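Local atomic coordinates of alcohol dehydrogenase superfamily protein (Novosphingobium aromaticivorans, PDB entry 3GAZ), a protein that probably catalyses an NADP-dependent oxidation or reduction, as a member of the medium-chain dehydrogenase/reductase superfamily, on a substrate not yet established. Residues Met8-Val13 with Pro64-Met69; Ala110-Leu115 with Glu276-Phe281; Thr181-Asp186 with Ile198-Glu203. All coordinates share one frame; numbering follows the deposited sequence.

Contact 1: residues Met8-Val13 with Pro64-Met69; sequences MIAAVV and PAILGM
Val-13 and Ala-65 meet through their peptide groups, the flat groups of this contact, and each carbonyl oxygen takes a backbone N-H that lies off the carbonyl plane. Val-13 N reaches Ala-65 O at 2.9 Å, tilted 22° from that plane, and Ala-65 N returns to Val-13 O at 3.0 Å, tilted 24°. Together they make one antiparallel hydrogen-bonded pair, a single bridge between a strand and a loop. Beside this pair, Pro-64 CA makes a CA-H...O contact to Val-13 O, and CG1 of Val-12 packs beside the backbone N and O of Ala-65.

Ile-66 makes several of the apolar contacts. Its CG1 lies beside the backbone N (chi1 -67°), and from there the extended chain carries CD1 out to Ala-10 CB at 3.7 Å, with the selenomethionine methyl CE of Met-8 more loosely beyond it. On the way CG1 passes Val-12 CG2 at 3.9 Å, the two side chains crossing at a slant. Both branches of Ile-66 also press on the carbonyl oxygen of Ala-11, which CG1 approaches to 3.6 Å. That oxygen also accepts from a water, which in turn accepts from Leu-67 N at 2.8 Å, bridging the backbones where they diverge past the direct pair. Farther along, Leu-67 CD1 touches Val-13 CG2 at 3.7 Å, the two side chains crossing at about a right angle.

The contact ties the N-terminal hairpin of strands 7-13 and 20-26 to the loop before strand 70-78, in the GroES-like region. Leu-25 of strand 20-26 lies against both Val-12 and Ile-66, while helix 46-52 closes on the other end, with Arg-52 against Val-13 and Ile-51 against Leu-67.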
HETATM    1  N   MSE A   8      14.261  15.064   7.192  1.00 18.05           N
HETATM    2  CA  MSE A   8      15.169  13.929   7.092  1.00 15.64           C
HETATM    3  C   MSE A   8      15.600  13.802   5.638  1.00 16.19           C
HETATM    4  O   MSE A   8      14.974  14.377   4.746  1.00 16.71           O
HETATM    5  CB  MSE A   8      14.486  12.619   7.536  1.00 15.27           C
HETATM    6  CG  MSE A   8      13.418  12.068   6.575  1.00 11.70           C
HETATM    7 SE   MSE A   8      12.920  10.319   6.913  1.00  6.07          SE
HETATM    8  CE  MSE A   8      11.601  10.102   5.671  1.00  9.45           C
ATOM      9  N   ILE A   9      16.678  13.062   5.405  1.00 14.58           N
ATOM     10  CA  ILE A   9      17.162  12.827   4.054  1.00 14.53           C
ATOM     11  C   ILE A   9      16.690  11.428   3.663  1.00 14.66           C
ATOM     12  O   ILE A   9      16.772  10.493   4.461  1.00 14.09           O
ATOM     13  CB  ILE A   9      18.712  12.848   3.977  1.00 16.56           C
ATOM     14  CG1 ILE A   9      19.239  14.252   4.285  1.00 17.21           C
ATOM     15  CG2 ILE A   9      19.174  12.400   2.588  1.00 14.51           C
ATOM     16  CD1 ILE A   9      18.768  15.311   3.313  1.00 20.28           C
ATOM     17  N   ALA A  10      16.192  11.290   2.442  1.00 12.81           N
ATOM     18  CA  ALA A  10      15.732   9.999   1.959  1.00 14.81           C
ATOM     19  C   ALA A  10      15.987   9.909   0.464  1.00 15.17           C
ATOM     20  O   ALA A  10      16.072  10.927  -0.228  1.00 15.54           O
ATOM     21  CB  ALA A  10      14.238   9.823   2.245  1.00 13.38           C
ATOM     22  N   ALA A  11      16.123   8.685  -0.028  1.00 15.54           N
ATOM     23  CA  ALA A  11      16.342   8.461  -1.446  1.00 15.41           C
ATOM     24  C   ALA A  11      14.980   8.107  -2.024  1.00 15.89           C
ATOM     25  O   ALA A  11      14.303   7.193  -1.545  1.00 14.79           O
ATOM     26  CB  ALA A  11      17.324   7.320  -1.658  1.00 15.92           C
ATOM     27  N   VAL A  12      14.574   8.842  -3.048  1.00 13.82           N
ATOM     28  CA  VAL A  12      13.287   8.607  -3.671  1.00 13.60           C
ATOM     29  C   VAL A  12      13.416   8.214  -5.131  1.00 13.35           C
ATOM     30  O   VAL A  12      14.161   8.843  -5.884  1.00 14.25           O
ATOM     31  CB  VAL A  12      12.399   9.877  -3.603  1.00 14.33           C
ATOM     32  CG1 VAL A  12      11.037   9.596  -4.226  1.00 15.85           C
ATOM     33  CG2 VAL A  12      12.249  10.336  -2.165  1.00 13.37           C
ATOM     34  N   VAL A  13      12.706   7.160  -5.526  1.00 11.56           N
ATOM     35  CA  VAL A  13      12.698   6.743  -6.915  1.00 13.48           C
ATOM     36  C   VAL A  13      11.433   7.427  -7.419  1.00 17.93           C
ATOM     37  O   VAL A  13      10.326   7.095  -6.992  1.00 17.84           O
ATOM     38  CB  VAL A  13      12.589   5.210  -7.065  1.00 15.42           C
ATOM     39  CG1 VAL A  13      12.463   4.843  -8.533  1.00 14.96           C
ATOM     40  CG2 VAL A  13      13.824   4.546  -6.476  1.00 12.69           C
ATOM     41  N   PRO A  64       6.001   7.688  -7.353  1.00 18.16           N
ATOM     42  CA  PRO A  64       7.275   7.805  -6.638  1.00 17.67           C
ATOM     43  C   PRO A  64       7.219   7.134  -5.274  1.00 17.62           C
ATOM     44  O   PRO A  64       6.144   6.988  -4.689  1.00 14.55           O
ATOM     45  CB  PRO A  64       7.462   9.312  -6.526  1.00 19.16           C
ATOM     46  CG  PRO A  64       6.049   9.788  -6.359  1.00 20.97           C
ATOM     47  CD  PRO A  64       5.324   8.996  -7.423  1.00 18.99           C
ATOM     48  N   ALA A  65       8.377   6.729  -4.764  1.00 16.36           N
ATOM     49  CA  ALA A  65       8.412   6.084  -3.463  1.00 14.46           C
ATOM     50  C   ALA A  65       9.826   5.870  -2.944  1.00 12.92           C
ATOM     51  O   ALA A  65      10.797   5.904  -3.698  1.00 11.07           O
ATOM     52  CB  ALA A  65       7.674   4.738  -3.531  1.00 14.64           C
ATOM     53  N   ILE A  66       9.922   5.671  -1.635  1.00 11.44           N
ATOM     54  CA  ILE A  66      11.188   5.396  -0.981  1.00 11.05           C
ATOM     55  C   ILE A  66      11.214   3.878  -0.909  1.00 11.84           C
ATOM     56  O   ILE A  66      10.293   3.266  -0.356  1.00 13.62           O
ATOM     57  CB  ILE A  66      11.218   5.993   0.441  1.00 10.80           C
ATOM     58  CG1 ILE A  66      11.205   7.524   0.354  1.00 10.75           C
ATOM     59  CG2 ILE A  66      12.441   5.493   1.188  1.00  9.80           C
ATOM     60  CD1 ILE A  66      10.931   8.224   1.670  1.00 14.45           C
ATOM     61  N   LEU A  67      12.247   3.268  -1.485  1.00  9.93           N
ATOM     62  CA  LEU A  67      12.351   1.811  -1.498  1.00 11.37           C
ATOM     63  C   LEU A  67      13.244   1.260  -0.383  1.00 12.07           C
ATOM     64  O   LEU A  67      13.771   2.017   0.430  1.00 13.95           O
ATOM     65  CB  LEU A  67      12.846   1.346  -2.873  1.00  9.65           C
ATOM     66  CG  LEU A  67      12.079   1.969  -4.047  1.00 11.30           C
ATOM     67  CD1 LEU A  67      12.502   1.301  -5.359  1.00 10.60           C
ATOM     68  CD2 LEU A  67      10.580   1.808  -3.825  1.00 11.79           C
ATOM     69  N   GLY A  68      13.401  -0.062  -0.345  1.00 13.04           N
ATOM     70  CA  GLY A  68      14.205  -0.694   0.691  1.00 11.79           C
ATOM     71  C   GLY A  68      13.253  -1.323   1.689  1.00 11.43           C
ATOM     72  O   GLY A  68      12.365  -0.643   2.195  1.00 11.59           O
HETATM   73  N   MSE A  69      13.437  -2.606   1.987  1.00 10.72           N
HETATM   74  CA  MSE A  69      12.534  -3.310   2.894  1.00 11.72           C
HETATM   75  C   MSE A  69      13.089  -3.630   4.285  1.00 10.35           C
HETATM   76  O   MSE A  69      12.335  -3.662   5.263  1.00 10.54           O
HETATM   77  CB  MSE A  69      12.068  -4.612   2.221  1.00 10.86           C
HETATM   78  CG  MSE A  69      11.539  -4.424   0.801  1.00 14.58           C
HETATM   79 SE   MSE A  69      11.189  -6.001  -0.059  1.00  9.73          SE
HETATM   80  CE  MSE A  69      12.609  -6.241  -0.887  1.00 15.10           C
TER
HETATM   81  O   HOH W   1      14.448   4.543  -2.671  1.00 13.45           O

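Contact 2: residues Ala110-Leu115 with Glu276-Phe281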
ATOM      1  N   ALA A 110       8.913   5.470  10.691  1.00 15.82           N
ATOM      2  CA  ALA A 110       7.953   5.238  11.769  1.00 16.75           C
ATOM      3  C   ALA A 110       7.475   3.810  11.521  1.00 18.17           C
ATOM      4  O   ALA A 110       6.856   3.530  10.492  1.00 18.12           O
ATOM      5  CB  ALA A 110       6.789   6.220  11.659  1.00 15.05           C
ATOM      6  N   VAL A 111       7.763   2.915  12.461  1.00 18.07           N
ATOM      7  CA  VAL A 111       7.423   1.505  12.304  1.00 19.36           C
ATOM      8  C   VAL A 111       6.587   0.895  13.422  1.00 19.03           C
ATOM      9  O   VAL A 111       6.799   1.186  14.600  1.00 17.60           O
ATOM     10  CB  VAL A 111       8.711   0.659  12.185  1.00 20.76           C
ATOM     11  CG1 VAL A 111       8.363  -0.804  11.933  1.00 23.50           C
ATOM     12  CG2 VAL A 111       9.590   1.212  11.077  1.00 20.68           C
ATOM     13  N   ASP A 112       5.654   0.027  13.034  1.00 18.13           N
ATOM     14  CA  ASP A 112       4.797  -0.672  13.986  1.00 18.23           C
ATOM     15  C   ASP A 112       5.733  -1.536  14.828  1.00 17.30           C
ATOM     16  O   ASP A 112       6.470  -2.365  14.287  1.00 16.27           O
ATOM     17  CB  ASP A 112       3.796  -1.558  13.239  1.00 18.70           C
ATOM     18  CG  ASP A 112       2.802  -2.237  14.168  1.00 21.73           C
ATOM     19  OD1 ASP A 112       3.229  -2.924  15.123  1.00 19.19           O
ATOM     20  OD2 ASP A 112       1.583  -2.089  13.932  1.00 23.42           O
ATOM     21  N   ALA A 113       5.693  -1.341  16.144  1.00 16.11           N
ATOM     22  CA  ALA A 113       6.558  -2.065  17.071  1.00 18.34           C
ATOM     23  C   ALA A 113       6.581  -3.578  16.871  1.00 17.15           C
ATOM     24  O   ALA A 113       7.612  -4.219  17.072  1.00 18.27           O
ATOM     25  CB  ALA A 113       6.159  -1.738  18.514  1.00 18.52           C
ATOM     26  N   ARG A 114       5.451  -4.143  16.466  1.00 18.73           N
ATOM     27  CA  ARG A 114       5.343  -5.586  16.258  1.00 19.26           C
ATOM     28  C   ARG A 114       6.278  -6.147  15.189  1.00 18.35           C
ATOM     29  O   ARG A 114       6.609  -7.335  15.209  1.00 17.88           O
ATOM     30  CB  ARG A 114       3.902  -5.946  15.912  1.00 19.71           C
ATOM     31  CG  ARG A 114       2.921  -5.717  17.055  1.00 21.75           C
ATOM     32  CD  ARG A 114       1.495  -5.959  16.603  1.00 21.65           C
ATOM     33  NE  ARG A 114       1.018  -4.894  15.727  1.00 23.69           N
ATOM     34  CZ  ARG A 114      -0.194  -4.862  15.182  1.00 23.35           C
ATOM     35  NH1 ARG A 114      -1.057  -5.841  15.418  1.00 24.35           N
ATOM     36  NH2 ARG A 114      -0.547  -3.841  14.412  1.00 23.45           N
ATOM     37  N   LEU A 115       6.697  -5.294  14.260  1.00 16.87           N
ATOM     38  CA  LEU A 115       7.586  -5.703  13.180  1.00 17.07           C
ATOM     39  C   LEU A 115       9.057  -5.704  13.597  1.00 19.28           C
ATOM     40  O   LEU A 115       9.911  -6.249  12.892  1.00 19.68           O
ATOM     41  CB  LEU A 115       7.420  -4.764  11.984  1.00 16.77           C
ATOM     42  CG  LEU A 115       6.071  -4.748  11.261  1.00 18.31           C
ATOM     43  CD1 LEU A 115       6.074  -3.660  10.188  1.00 15.53           C
ATOM     44  CD2 LEU A 115       5.805  -6.111  10.645  1.00 13.20           C
ATOM     45  N   GLU A 276      -1.702  -8.432   8.422  1.00 22.35           N
ATOM     46  CA  GLU A 276      -2.179  -9.527   9.256  1.00 24.73           C
ATOM     47  C   GLU A 276      -0.997 -10.390   9.675  1.00 23.35           C
ATOM     48  O   GLU A 276      -0.110 -10.683   8.869  1.00 23.14           O
ATOM     49  CB  GLU A 276      -3.237 -10.376   8.532  1.00 28.44           C
ATOM     50  CG  GLU A 276      -2.721 -11.290   7.448  1.00 33.39           C
ATOM     51  CD  GLU A 276      -3.801 -12.245   6.944  1.00 38.39           C
ATOM     52  OE1 GLU A 276      -4.818 -11.763   6.390  1.00 38.07           O
ATOM     53  OE2 GLU A 276      -3.633 -13.477   7.103  1.00 38.75           O
ATOM     54  N   GLY A 277      -0.981 -10.777  10.947  1.00 22.52           N
ATOM     55  CA  GLY A 277       0.104 -11.591  11.463  1.00 21.87           C
ATOM     56  C   GLY A 277       1.370 -10.779  11.670  1.00 20.98           C
ATOM     57  O   GLY A 277       2.472 -11.326  11.655  1.00 21.14           O
ATOM     58  N   LEU A 278       1.212  -9.471  11.866  1.00 19.33           N
ATOM     59  CA  LEU A 278       2.351  -8.578  12.071  1.00 19.40           C
ATOM     60  C   LEU A 278       3.239  -9.008  13.229  1.00 18.78           C
ATOM     61  O   LEU A 278       4.461  -8.910  13.150  1.00 17.35           O
ATOM     62  CB  LEU A 278       1.870  -7.145  12.317  1.00 20.12           C
ATOM     63  CG  LEU A 278       2.021  -6.153  11.161  1.00 24.43           C
ATOM     64  CD1 LEU A 278       1.329  -6.691   9.917  1.00 23.92           C
ATOM     65  CD2 LEU A 278       1.436  -4.805  11.569  1.00 22.16           C
ATOM     66  N   ALA A 279       2.620  -9.475  14.308  1.00 18.44           N
ATOM     67  CA  ALA A 279       3.363  -9.906  15.488  1.00 18.70           C
ATOM     68  C   ALA A 279       4.302 -11.078  15.205  1.00 17.86           C
ATOM     69  O   ALA A 279       5.355 -11.204  15.832  1.00 19.47           O
ATOM     70  CB  ALA A 279       2.394 -10.275  16.604  1.00 19.30           C
ATOM     71  N   HIS A 280       3.915 -11.936  14.266  1.00 18.34           N
ATOM     72  CA  HIS A 280       4.727 -13.099  13.916  1.00 18.01           C
ATOM     73  C   HIS A 280       6.102 -12.674  13.390  1.00 18.96           C
ATOM     74  O   HIS A 280       7.085 -13.400  13.543  1.00 19.62           O
ATOM     75  CB  HIS A 280       3.994 -13.941  12.865  1.00 18.38           C
ATOM     76  CG  HIS A 280       4.645 -15.258  12.573  1.00 19.89           C
ATOM     77  ND1 HIS A 280       5.036 -16.131  13.565  1.00 20.08           N
ATOM     78  CD2 HIS A 280       4.941 -15.865  11.398  1.00 18.92           C
ATOM     79  CE1 HIS A 280       5.544 -17.220  13.014  1.00 20.51           C
ATOM     80  NE2 HIS A 280       5.498 -17.083  11.701  1.00 21.48           N
ATOM     81  N   PHE A 281       6.172 -11.498  12.770  1.00 16.88           N
ATOM     82  CA  PHE A 281       7.437 -11.007  12.228  1.00 16.93           C
ATOM     83  C   PHE A 281       8.469 -10.768  13.322  1.00 16.99           C
ATOM     84  O   PHE A 281       9.572 -11.311  13.262  1.00 17.64           O
ATOM     85  CB  PHE A 281       7.211  -9.725  11.425  1.00 14.73           C
ATOM     86  CG  PHE A 281       6.949  -9.969   9.964  1.00 14.91           C
ATOM     87  CD1 PHE A 281       6.410 -11.177   9.531  1.00 12.42           C
ATOM     88  CD2 PHE A 281       7.252  -8.994   9.020  1.00 12.85           C
ATOM     89  CE1 PHE A 281       6.178 -11.413   8.175  1.00 14.39           C
ATOM     90  CE2 PHE A 281       7.024  -9.217   7.667  1.00 14.86           C
ATOM     91  CZ  PHE A 281       6.486 -10.434   7.243  1.00 13.08           C
TER
HETATM   92  O   HOH W   2       6.098  -9.139  17.404  1.00 23.21           O
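Arg-114 and Ala-279 bring their CA atoms to 4.8 Å where the 3-10 segment 113-115 meets helix 278-293, and the carbonyl oxygens of Arg-114 and Leu-278, both acceptors, stand 3.4 Å apart without a bond. A water lies close to Arg-114 O (2.9 Å) and Ala-279 O (2.7 Å). Leu-278 is the central side chain: its CB sits over the middle of one face of the Arg-114 guanidinium, and CD2 comes within 3.6 Å of both Arg-114 NH2 and Asp-112 OD2. Asp-112 holds that guanidinium flat against the leucine by a side-on salt bridge, NE to OD1 and NH2 to OD2, each oxygen met on its syn side. A bend at chi3 (-72°) folds the arginine chain back for this grip. Deeper in, Leu-115 CD2 touches both Leu-278 CG and, at 3.6 Å, Phe-281 CD2, its side chain lying alongside that of the phenylalanine. OD1 of Asp-112 also accepts from Arg-114 N through its anti lone pair, which makes an Asx turn. Asp-323 of the second subunit packs on Arg-114. The contact joins the end of strand 108-112, in the GroES-like region, to helix 278-293, which follows the final strand of the Rossmann-type sheet.

Contact 3: residues Thr181-Asp186 with Ile198-Glu203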
ATOM      1  N   THR A 181      22.850 -27.158  -2.846  1.00 16.13           N
ATOM      2  CA  THR A 181      23.419 -27.028  -4.177  1.00 16.83           C
ATOM      3  C   THR A 181      23.854 -25.578  -4.324  1.00 18.14           C
ATOM      4  O   THR A 181      23.175 -24.665  -3.843  1.00 18.38           O
ATOM      5  CB  THR A 181      22.396 -27.361  -5.289  1.00 16.92           C
ATOM      6  OG1 THR A 181      21.266 -26.485  -5.189  1.00 18.42           O
ATOM      7  CG2 THR A 181      21.936 -28.806  -5.175  1.00 16.66           C
ATOM      8  N   ALA A 182      24.991 -25.366  -4.974  1.00 17.92           N
ATOM      9  CA  ALA A 182      25.505 -24.021  -5.164  1.00 21.19           C
ATOM     10  C   ALA A 182      26.501 -23.995  -6.309  1.00 22.88           C
ATOM     11  O   ALA A 182      26.973 -25.036  -6.761  1.00 22.91           O
ATOM     12  CB  ALA A 182      26.164 -23.533  -3.892  1.00 19.19           C
ATOM     13  N   ARG A 183      26.815 -22.798  -6.780  1.00 25.23           N
ATOM     14  CA  ARG A 183      27.759 -22.652  -7.870  1.00 28.79           C
ATOM     15  C   ARG A 183      29.173 -22.569  -7.325  1.00 29.32           C
ATOM     16  O   ARG A 183      29.389 -22.112  -6.204  1.00 29.73           O
ATOM     17  CB  ARG A 183      27.417 -21.411  -8.700  1.00 31.79           C
ATOM     18  CG  ARG A 183      26.157 -21.589  -9.547  1.00 36.03           C
ATOM     19  CD  ARG A 183      26.344 -22.682 -10.606  1.00 38.27           C
ATOM     20  NE  ARG A 183      25.082 -23.088 -11.223  1.00 41.17           N
ATOM     21  CZ  ARG A 183      24.982 -23.913 -12.263  1.00 42.86           C
ATOM     22  NH1 ARG A 183      26.074 -24.425 -12.817  1.00 44.80           N
ATOM     23  NH2 ARG A 183      23.790 -24.238 -12.743  1.00 43.70           N
ATOM     24  N   GLY A 184      30.121 -23.035  -8.133  1.00 29.00           N
ATOM     25  CA  GLY A 184      31.527 -23.051  -7.770  1.00 30.51           C
ATOM     26  C   GLY A 184      31.987 -22.203  -6.604  1.00 29.23           C
ATOM     27  O   GLY A 184      32.364 -22.729  -5.562  1.00 28.76           O
ATOM     28  N   SER A 185      31.961 -20.889  -6.787  1.00 30.18           N
ATOM     29  CA  SER A 185      32.401 -19.945  -5.764  1.00 30.93           C
ATOM     30  C   SER A 185      31.745 -20.086  -4.389  1.00 28.92           C
ATOM     31  O   SER A 185      32.348 -19.737  -3.374  1.00 30.55           O
ATOM     32  CB  SER A 185      32.203 -18.513  -6.274  1.00 33.77           C
ATOM     33  OG  SER A 185      30.846 -18.274  -6.615  1.00 37.67           O
ATOM     34  N   ASP A 186      30.521 -20.599  -4.346  1.00 26.75           N
ATOM     35  CA  ASP A 186      29.817 -20.740  -3.076  1.00 22.99           C
ATOM     36  C   ASP A 186      29.933 -22.111  -2.411  1.00 23.08           C
ATOM     37  O   ASP A 186      29.584 -22.258  -1.237  1.00 18.89           O
ATOM     38  CB  ASP A 186      28.337 -20.393  -3.259  1.00 24.42           C
ATOM     39  CG  ASP A 186      28.125 -18.966  -3.728  1.00 23.68           C
ATOM     40  OD1 ASP A 186      28.745 -18.045  -3.159  1.00 23.12           O
ATOM     41  OD2 ASP A 186      27.326 -18.764  -4.663  1.00 24.52           O
ATOM     42  N   ILE A 198      26.893 -29.419  -2.841  1.00 18.51           N
ATOM     43  CA  ILE A 198      26.546 -30.148  -4.048  1.00 18.83           C
ATOM     44  C   ILE A 198      26.622 -29.184  -5.222  1.00 20.06           C
ATOM     45  O   ILE A 198      25.912 -28.178  -5.254  1.00 21.27           O
ATOM     46  CB  ILE A 198      25.115 -30.727  -3.959  1.00 18.78           C
ATOM     47  CG1 ILE A 198      25.054 -31.776  -2.845  1.00 17.30           C
ATOM     48  CG2 ILE A 198      24.698 -31.307  -5.306  1.00 17.44           C
ATOM     49  CD1 ILE A 198      23.642 -32.246  -2.502  1.00 17.62           C
ATOM     50  N   ASP A 199      27.496 -29.481  -6.176  1.00 20.89           N
ATOM     51  CA  ASP A 199      27.647 -28.632  -7.350  1.00 23.03           C
ATOM     52  C   ASP A 199      26.282 -28.531  -8.029  1.00 23.62           C
ATOM     53  O   ASP A 199      25.693 -29.540  -8.411  1.00 22.03           O
ATOM     54  CB  ASP A 199      28.681 -29.238  -8.301  1.00 25.64           C
ATOM     55  CG  ASP A 199      29.205 -28.237  -9.308  1.00 27.82           C
ATOM     56  OD1 ASP A 199      28.418 -27.777 -10.164  1.00 28.54           O
ATOM     57  OD2 ASP A 199      30.407 -27.911  -9.239  1.00 31.18           O
ATOM     58  N   ALA A 200      25.786 -27.303  -8.166  1.00 25.19           N
ATOM     59  CA  ALA A 200      24.476 -27.040  -8.763  1.00 26.10           C
ATOM     60  C   ALA A 200      24.284 -27.551 -10.186  1.00 27.16           C
ATOM     61  O   ALA A 200      23.168 -27.525 -10.710  1.00 26.04           O
ATOM     62  CB  ALA A 200      24.179 -25.536  -8.709  1.00 27.61           C
ATOM     63  N   SER A 201      25.360 -28.014 -10.816  1.00 27.79           N
ATOM     64  CA  SER A 201      25.272 -28.529 -12.182  1.00 28.67           C
ATOM     65  C   SER A 201      24.894 -30.010 -12.208  1.00 27.66           C
ATOM     66  O   SER A 201      24.513 -30.542 -13.247  1.00 27.34           O
ATOM     67  CB  SER A 201      26.609 -28.337 -12.900  1.00 29.31           C
ATOM     68  OG  SER A 201      27.625 -29.108 -12.282  1.00 32.36           O
ATOM     69  N   ARG A 202      24.998 -30.672 -11.061  1.00 27.00           N
ATOM     70  CA  ARG A 202      24.677 -32.091 -10.965  1.00 25.76           C
ATOM     71  C   ARG A 202      23.169 -32.332 -10.985  1.00 24.59           C
ATOM     72  O   ARG A 202      22.391 -31.469 -10.587  1.00 24.31           O
ATOM     73  CB  ARG A 202      25.288 -32.670  -9.686  1.00 26.77           C
ATOM     74  CG  ARG A 202      26.808 -32.561  -9.640  1.00 25.05           C
ATOM     75  CD  ARG A 202      27.350 -32.981  -8.291  1.00 25.55           C
ATOM     76  NE  ARG A 202      26.999 -34.358  -7.960  1.00 25.09           N
ATOM     77  CZ  ARG A 202      27.178 -34.899  -6.759  1.00 25.00           C
ATOM     78  NH1 ARG A 202      27.704 -34.176  -5.782  1.00 24.53           N
ATOM     79  NH2 ARG A 202      26.825 -36.158  -6.535  1.00 24.55           N
ATOM     80  N   GLU A 203      22.763 -33.507 -11.458  1.00 23.72           N
ATOM     81  CA  GLU A 203      21.349 -33.861 -11.528  1.00 22.82           C
ATOM     82  C   GLU A 203      20.851 -34.364 -10.173  1.00 22.03           C
ATOM     83  O   GLU A 203      21.616 -34.937  -9.393  1.00 18.63           O
ATOM     84  CB  GLU A 203      21.118 -34.938 -12.591  1.00 25.14           C
ATOM     85  CG  GLU A 203      21.490 -34.525 -14.010  1.00 29.99           C
ATOM     86  CD  GLU A 203      20.693 -33.330 -14.510  1.00 33.18           C
ATOM     87  OE1 GLU A 203      19.445 -33.365 -14.438  1.00 34.92           O
ATOM     88  OE2 GLU A 203      21.315 -32.356 -14.984  1.00 34.64           O
TER
HETATM   89  O   HOH W   3      28.707 -25.770 -11.911  1.00 46.03           O
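Thr-181 and Ile-198 pack tightly as neighbours on two parallel strands, their CG2 methyls 3.7 Å apart on the same face of the sheet. Just beneath, Thr-181 CA makes a CA-H...O contact of 2.9 Å to Ile-198 O. That same oxygen accepts the backbone N-H of Ala-182 at 3.0 Å, nearly in line with the carbonyl. Ala-182 O in turn receives Ala-200 N at 2.9 Å from well above its carbonyl plane, as the chain turns away after strand 196-199. The hydroxyl OG1 of Thr-181 is engaged outside, with Gln-157.

Beyond the strand ends the contact opens toward solvent. Arg-183 bends at chi2 (-64°) so that its guanidinium lies with one face over Ala-200 and the Ser-201 backbone N, with NE 3.6 Å from Ala-200 CB. Asp-199 OD1 serves Ser-201 twice, taking N on its anti lone pair as an Asx turn and OG from above the carboxylate plane, inside a type I turn.

Arg-183 NH1 stays 4.9 Å from Asp-199 OD1; a water bonded firmly to the carboxylate and only weakly to the arginine stands between them. The opposite charges probably attract at a distance through the water, without a direct salt bridge. An arginine just past strand 177-182 of a Rossmann-type beta-alpha-beta unit is consistent with NADP use.

How the contacts relate
Contacts 1 and 2 both involve the GroES-like part of the chain and lie near one another, their centres 20 Å apart and nearest atoms about 7 Å. Contact 3 belongs to the Rossmann-type part, on the opposite side of the chain's centre from both: its centre is 36 Å from that of contact 1 and 37 Å from that of contact 2. Contacts 1 and 2 follow in series, whereas contact 3 is nested in the long loop that contact 2 closes. Contact 3 lies near the glycine-rich GxGxxG-type sequence of Gly-159, Gly-161 and Gly-164, a probable nucleotide-binding feature, and the Ala-182 side chain is about 14 Å from a bound calcium ion.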